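Local coordinates for protein exonuclease mut-7 homolog (Aedes aegypti, PDB 7JW2) that probably trims the 3' ends of AGO1-bound microRNAs as a magnesium-dependent 3'-5' exoribonuclease, here represented by its exonuclease domain, at residues 61-66 with 180-185; 5-10 with 188-193. All coordinates share one frame; numbering follows the deposited sequence.

Contact 1 (61-66 with 180-185); sequences VYMIDV and EQLRYA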
loop_
_atom_site.group_PDB
_atom_site.type_symbol
_atom_site.label_atom_id
_atom_site.label_comp_id
_atom_site.label_asym_id
_atom_site.label_seq_id
_atom_site.Cartn_x
_atom_site.Cartn_y
_atom_site.Cartn_z
ATOM N N VAL A 61 -5.503 -6.787 13.978
ATOM C CA VAL A 61 -4.370 -7.691 13.846
ATOM C C VAL A 61 -4.310 -8.174 12.409
ATOM O O VAL A 61 -5.327 -8.607 11.853
ATOM C CB VAL A 61 -4.459 -8.885 14.811
ATOM C CG1 VAL A 61 -3.218 -9.742 14.667
ATOM C CG2 VAL A 61 -4.594 -8.392 16.248
ATOM N N TYR A 62 -3.128 -8.073 11.807
ATOM C CA TYR A 62 -2.876 -8.545 10.453
ATOM C C TYR A 62 -1.965 -9.760 10.495
ATOM O O TYR A 62 -0.956 -9.768 11.200
ATOM C CB TYR A 62 -2.226 -7.441 9.619
ATOM C CG TYR A 62 -3.057 -6.188 9.520
ATOM C CD1 TYR A 62 -2.887 -5.140 10.422
ATOM C CD2 TYR A 62 -4.014 -6.041 8.529
ATOM C CE1 TYR A 62 -3.643 -3.987 10.325
ATOM C CE2 TYR A 62 -4.775 -4.894 8.435
ATOM C CZ TYR A 62 -4.586 -3.876 9.341
ATOM O OH TYR A 62 -5.343 -2.729 9.250
ATOM N N MET A 63 -2.301 -10.781 9.720
ATOM C CA MET A 63 -1.484 -11.988 9.658
ATOM C C MET A 63 -1.070 -12.186 8.212
ATOM O O MET A 63 -1.905 -12.572 7.385
ATOM C CB MET A 63 -2.256 -13.189 10.192
ATOM C CG MET A 63 -2.636 -12.972 11.642
ATOM S SD MET A 63 -3.505 -14.362 12.370
ATOM C CE MET A 63 -5.070 -14.258 11.549
ATOM N N ILE A 64 0.195 -11.891 7.902
ATOM C CA ILE A 64 0.693 -12.046 6.536
ATOM C C ILE A 64 0.963 -13.524 6.284
ATOM O O ILE A 64 1.825 -14.122 6.943
ATOM C CB ILE A 64 1.967 -11.224 6.293
ATOM C CG1 ILE A 64 1.782 -9.751 6.678
ATOM C CG2 ILE A 64 2.423 -11.378 4.813
ATOM C CD1 ILE A 64 3.121 -9.041 6.816
ATOM N N ASP A 65 0.240 -14.107 5.318
ATOM C CA ASP A 65 0.438 -15.505 4.929
ATOM C C ASP A 65 1.567 -15.531 3.910
ATOM O O ASP A 65 1.364 -15.233 2.725
ATOM C CB ASP A 65 -0.837 -16.118 4.368
ATOM C CG ASP A 65 -0.694 -17.601 4.122
ATOM O OD1 ASP A 65 0.446 -18.051 3.917
ATOM O OD2 ASP A 65 -1.718 -18.302 4.161
ATOM N N VAL A 66 2.774 -15.841 4.381
ATOM C CA VAL A 66 3.937 -15.765 3.509
ATOM C C VAL A 66 3.902 -16.884 2.484
ATOM O O VAL A 66 4.420 -16.737 1.372
ATOM C CB VAL A 66 5.219 -15.792 4.359
ATOM C CG1 VAL A 66 6.460 -15.823 3.477
ATOM C CG2 VAL A 66 5.251 -14.561 5.293
ATOM N N GLU A 180 -8.069 -22.486 15.173
ATOM C CA GLU A 180 -7.344 -22.394 16.436
ATOM C C GLU A 180 -5.913 -21.913 16.223
ATOM O O GLU A 180 -5.357 -21.226 17.094
ATOM C CB GLU A 180 -7.356 -23.750 17.149
ATOM C CG GLU A 180 -8.749 -24.232 17.543
ATOM C CD GLU A 180 -9.497 -24.912 16.397
ATOM O OE1 GLU A 180 -10.726 -25.118 16.528
ATOM O OE2 GLU A 180 -8.864 -25.237 15.364
ATOM N N GLN A 181 -5.312 -22.251 15.078
ATOM C CA GLN A 181 -3.978 -21.756 14.743
ATOM C C GLN A 181 -4.004 -20.258 14.475
ATOM O O GLN A 181 -3.148 -19.513 14.972
ATOM C CB GLN A 181 -3.427 -22.499 13.529
ATOM C CG GLN A 181 -3.082 -23.962 13.766
ATOM C CD GLN A 181 -2.561 -24.598 12.502
ATOM O OE1 GLN A 181 -3.319 -24.775 11.550
ATOM N NE2 GLN A 181 -1.267 -24.902 12.465
ATOM N N LEU A 182 -4.978 -19.803 13.680
ATOM C CA LEU A 182 -5.100 -18.374 13.398
ATOM C C LEU A 182 -5.357 -17.588 14.676
ATOM O O LEU A 182 -4.811 -16.493 14.861
ATOM C CB LEU A 182 -6.212 -18.137 12.376
ATOM C CG LEU A 182 -5.904 -18.743 11.001
ATOM C CD1 LEU A 182 -7.181 -18.969 10.196
ATOM C CD2 LEU A 182 -4.927 -17.875 10.234
ATOM N N ARG A 183 -6.169 -18.136 15.581
ATOM C CA ARG A 183 -6.442 -17.434 16.835
ATOM C C ARG A 183 -5.183 -17.311 17.688
ATOM O O ARG A 183 -4.890 -16.235 18.233
ATOM C CB ARG A 183 -7.561 -18.150 17.596
ATOM C CG ARG A 183 -8.934 -17.902 16.984
ATOM C CD ARG A 183 -10.067 -18.103 17.988
ATOM N NE ARG A 183 -9.989 -19.397 18.655
ATOM C CZ ARG A 183 -10.852 -20.388 18.459
ATOM N NH1 ARG A 183 -11.861 -20.227 17.612
ATOM N NH2 ARG A 183 -10.708 -21.537 19.109
ATOM N N TYR A 184 -4.423 -18.397 17.813
ATOM C CA TYR A 184 -3.173 -18.358 18.560
ATOM C C TYR A 184 -2.203 -17.352 17.947
ATOM O O TYR A 184 -1.564 -16.578 18.669
ATOM C CB TYR A 184 -2.550 -19.764 18.615
ATOM C CG TYR A 184 -1.107 -19.754 19.052
ATOM C CD1 TYR A 184 -0.765 -19.754 20.402
ATOM C CD2 TYR A 184 -0.079 -19.685 18.119
ATOM C CE1 TYR A 184 0.562 -19.711 20.810
ATOM C CE2 TYR A 184 1.239 -19.642 18.512
ATOM C CZ TYR A 184 1.558 -19.642 19.855
ATOM O OH TYR A 184 2.871 -19.602 20.242
ATOM N N ALA A 185 -2.076 -17.356 16.620
ATOM C CA ALA A 185 -1.116 -16.465 15.972
ATOM C C ALA A 185 -1.483 -15.004 16.185
ATOM O O ALA A 185 -0.602 -14.167 16.429
ATOM C CB ALA A 185 -1.020 -16.795 14.475
#

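Contact 2 (5-10 with 188-193); sequences LRLDES and DAFCLL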
loop_
_atom_site.group_PDB
_atom_site.type_symbol
_atom_site.label_atom_id
_atom_site.label_comp_id
_atom_site.label_asym_id
_atom_site.label_seq_id
_atom_site.Cartn_x
_atom_site.Cartn_y
_atom_site.Cartn_z
ATOM N N LEU A 5 -8.417 -12.974 22.626
ATOM C CA LEU A 5 -8.296 -11.699 21.934
ATOM C C LEU A 5 -9.589 -10.903 22.066
ATOM O O LEU A 5 -10.662 -11.383 21.688
ATOM C CB LEU A 5 -7.971 -11.936 20.459
ATOM C CG LEU A 5 -7.899 -10.714 19.541
ATOM C CD1 LEU A 5 -6.814 -9.767 20.015
ATOM C CD2 LEU A 5 -7.655 -11.135 18.094
ATOM N N ARG A 6 -9.488 -9.671 22.571
ATOM C CA ARG A 6 -10.697 -8.881 22.771
ATOM C C ARG A 6 -11.216 -8.238 21.493
ATOM O O ARG A 6 -12.370 -7.796 21.470
ATOM C CB ARG A 6 -10.470 -7.819 23.850
ATOM C CG ARG A 6 -9.434 -6.768 23.557
ATOM C CD ARG A 6 -9.341 -5.892 24.793
ATOM N NE ARG A 6 -8.301 -4.876 24.742
ATOM C CZ ARG A 6 -8.388 -3.763 24.024
ATOM N NH1 ARG A 6 -9.456 -3.539 23.266
ATOM N NH2 ARG A 6 -7.403 -2.873 24.052
ATOM N N LEU A 7 -10.423 -8.206 20.427
ATOM C CA LEU A 7 -10.894 -7.641 19.171
ATOM C C LEU A 7 -11.955 -8.527 18.528
ATOM O O LEU A 7 -11.918 -9.758 18.617
ATOM C CB LEU A 7 -9.731 -7.455 18.199
ATOM C CG LEU A 7 -8.592 -6.563 18.675
ATOM C CD1 LEU A 7 -7.521 -6.469 17.589
ATOM C CD2 LEU A 7 -9.112 -5.184 19.039
ATOM N N ASP A 8 -12.907 -7.878 17.864
ATOM C CA ASP A 8 -13.882 -8.594 17.057
ATOM C C ASP A 8 -13.185 -9.295 15.894
ATOM O O ASP A 8 -12.134 -8.855 15.416
ATOM C CB ASP A 8 -14.945 -7.622 16.546
ATOM C CG ASP A 8 -15.869 -8.247 15.524
ATOM O OD1 ASP A 8 -16.278 -7.535 14.585
ATOM O OD2 ASP A 8 -16.190 -9.447 15.659
ATOM N N GLU A 9 -13.782 -10.404 15.442
ATOM C CA GLU A 9 -13.202 -11.173 14.344
ATOM C C GLU A 9 -13.096 -10.355 13.063
ATOM O O GLU A 9 -12.239 -10.638 12.217
ATOM C CB GLU A 9 -14.028 -12.436 14.091
ATOM C CG GLU A 9 -13.800 -13.539 15.106
ATOM C CD GLU A 9 -14.891 -14.593 15.068
ATOM O OE1 GLU A 9 -14.797 -15.574 15.837
ATOM O OE2 GLU A 9 -15.841 -14.439 14.268
ATOM N N SER A 10 -13.955 -9.347 12.889
ATOM C CA SER A 10 -13.859 -8.480 11.720
ATOM C C SER A 10 -12.636 -7.575 11.756
ATOM O O SER A 10 -12.366 -6.885 10.767
ATOM C CB SER A 10 -15.119 -7.627 11.594
ATOM O OG SER A 10 -15.120 -6.595 12.563
ATOM N N ASP A 188 -0.794 -13.949 19.768
ATOM C CA ASP A 188 0.600 -13.921 20.196
ATOM C C ASP A 188 1.228 -12.563 19.905
ATOM O O ASP A 188 2.135 -12.138 20.625
ATOM C CB ASP A 188 1.402 -15.061 19.557
ATOM C CG ASP A 188 2.219 -15.838 20.593
ATOM O OD1 ASP A 188 1.629 -16.326 21.588
ATOM O OD2 ASP A 188 3.454 -15.939 20.425
ATOM N N ALA A 189 0.743 -11.868 18.874
ATOM C CA ALA A 189 1.169 -10.489 18.657
ATOM C C ALA A 189 0.396 -9.518 19.553
ATOM O O ALA A 189 1.003 -8.658 20.207
ATOM C CB ALA A 189 1.014 -10.123 17.177
ATOM N N PHE A 190 -0.937 -9.640 19.609
ATOM C CA PHE A 190 -1.740 -8.643 20.324
ATOM C C PHE A 190 -1.410 -8.594 21.819
ATOM O O PHE A 190 -1.426 -7.511 22.428
ATOM C CB PHE A 190 -3.235 -8.909 20.136
ATOM C CG PHE A 190 -4.123 -7.807 20.670
ATOM C CD1 PHE A 190 -4.649 -7.881 21.951
ATOM C CD2 PHE A 190 -4.432 -6.710 19.884
ATOM C CE1 PHE A 190 -5.465 -6.871 22.443
ATOM C CE2 PHE A 190 -5.250 -5.692 20.360
ATOM C CZ PHE A 190 -5.770 -5.779 21.651
ATOM N N CYS A 191 -1.108 -9.738 22.433
ATOM C CA CYS A 191 -0.891 -9.731 23.881
ATOM C C CYS A 191 0.338 -8.914 24.265
ATOM O O CYS A 191 0.459 -8.489 25.426
ATOM C CB CYS A 191 -0.795 -11.169 24.415
ATOM S SG CYS A 191 0.773 -12.040 24.094
ATOM N N LEU A 192 1.256 -8.683 23.320
ATOM C CA LEU A 192 2.413 -7.846 23.616
ATOM C C LEU A 192 1.984 -6.416 23.907
ATOM O O LEU A 192 2.561 -5.760 24.790
ATOM C CB LEU A 192 3.401 -7.888 22.446
ATOM C CG LEU A 192 3.832 -9.290 22.007
ATOM C CD1 LEU A 192 4.766 -9.165 20.808
ATOM C CD2 LEU A 192 4.485 -10.053 23.156
ATOM N N LEU A 193 0.951 -5.930 23.205
ATOM C CA LEU A 193 0.426 -4.594 23.499
ATOM C C LEU A 193 -0.158 -4.546 24.899
ATOM O O LEU A 193 0.083 -3.589 25.650
ATOM C CB LEU A 193 -0.643 -4.190 22.485
ATOM C CG LEU A 193 -0.209 -4.073 21.018
ATOM C CD1 LEU A 193 -1.419 -4.180 20.126
ATOM C CD2 LEU A 193 0.498 -2.735 20.773
#

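Contact 1 (61-66 with 180-185)
The backbone carbonyl oxygen of L182 meets the thioether of M63 on two atoms: SD lies 3.5 Å from L182 O, and CE follows at 4.0 Å from the same O. L182 O lies near the extension of the M63 CG-SD bond (CG-SD···O about 159°). This direction is consistent with the electron-poor side of the sulphur facing the oxygen, although the contact is no more than a weak polar one. The rest of the meeting is apolar. M63 leaves the strand straight towards the helix, with CG anti to its carbonyl carbon and the chain extended about chi2 (-178°). A bend at chi3 (-71°) then turns the methyl aside, and CE rests 3.9 Å from L182 CD2, the M63 and L182 side chains crossing at a slant. SD also lies 4.1 Å from A185 CB; M63 and A185 have the nearest CA atoms of the two segments, 7.7 Å apart. No hydrogen bond joins the two segments. Several nearby polar groups have other partners: D65 caps V68 N through OD1 and pairs with R175 through OD2, while A185 O accepts from Q54 NE2. Strand 61-65 runs parallel to strand 12-15 on one flank and antiparallel to strand 50-56 on the other. Y62 and I64 pack on helix 18-28 from one face of the sheet, while M63 reaches helix 179-205 across the opposite face, burying its sulphur between sheet and helix.

Contact 2 (5-10 with 188-193)
An apolar, partly buried contact joins the segment leading into strand 12-15 to the middle of helix 179-205, and one aromatic side chain, F190, receives three consecutive residues. L5, R6 and L7 each meet a different part of its ring. L5 supplies a CH-pi contact: its CD1 stands 3.7 Å from the centroid of the F190 ring, 26° off the normal, and is displaced towards the rim, so that the closest pair is L5 CD1 with F190 CG at 3.4 Å. The L5 side chain crosses the phenylalanine at about a right angle. L7 approaches obliquely from further along the loop, placing CD1 3.7 Å and CG 3.8 Å from F190 CE2. R6 meets the edge of the ring. Its CG sits between the backbone N and the carbonyl carbon (chi1 63°), and from there the chain runs extended to NE, passing the ring and bringing the guanidinium round to the far end. There one face of the guanidinium meets F190 CZ, offset from its centre, with R6 CZ 4.1 Å from F190 CZ. The two planes are 82° apart; because the ring offers its edge, this is van der Waals contact rather than a cation-pi face stack. The R6 side chain, exposed to solvent, also touches W58. Helix 179-205 carries the spacing Y184-x-x-x-D188, consistent with the third exonuclease motif of the DEDDy 3'-5' exonucleases, and the N-terminal segment meets the same helix at F190, two residues after D188, within the RNase H-like fold.

Overall arrangement
Both contacts use helix 179-205, and their centres lie 10 Å apart. Contact 1 is buried, joining the helix to a strand of the mixed sheet; contact 2 is partly buried, with the N-terminal segment laid against the middle of the same helix. Neither has a hydrogen bond between its segments. In contact 1 a thioether meets a leucine, an alanine and a carbonyl oxygen, whereas in contact 2 a phenyl ring is met by two leucines and an arginine that reaches the surface. V61 unites them: its CG2 lies 3.7 Å from L7 CD1 and also packs on F190, so the two contacts adjoin.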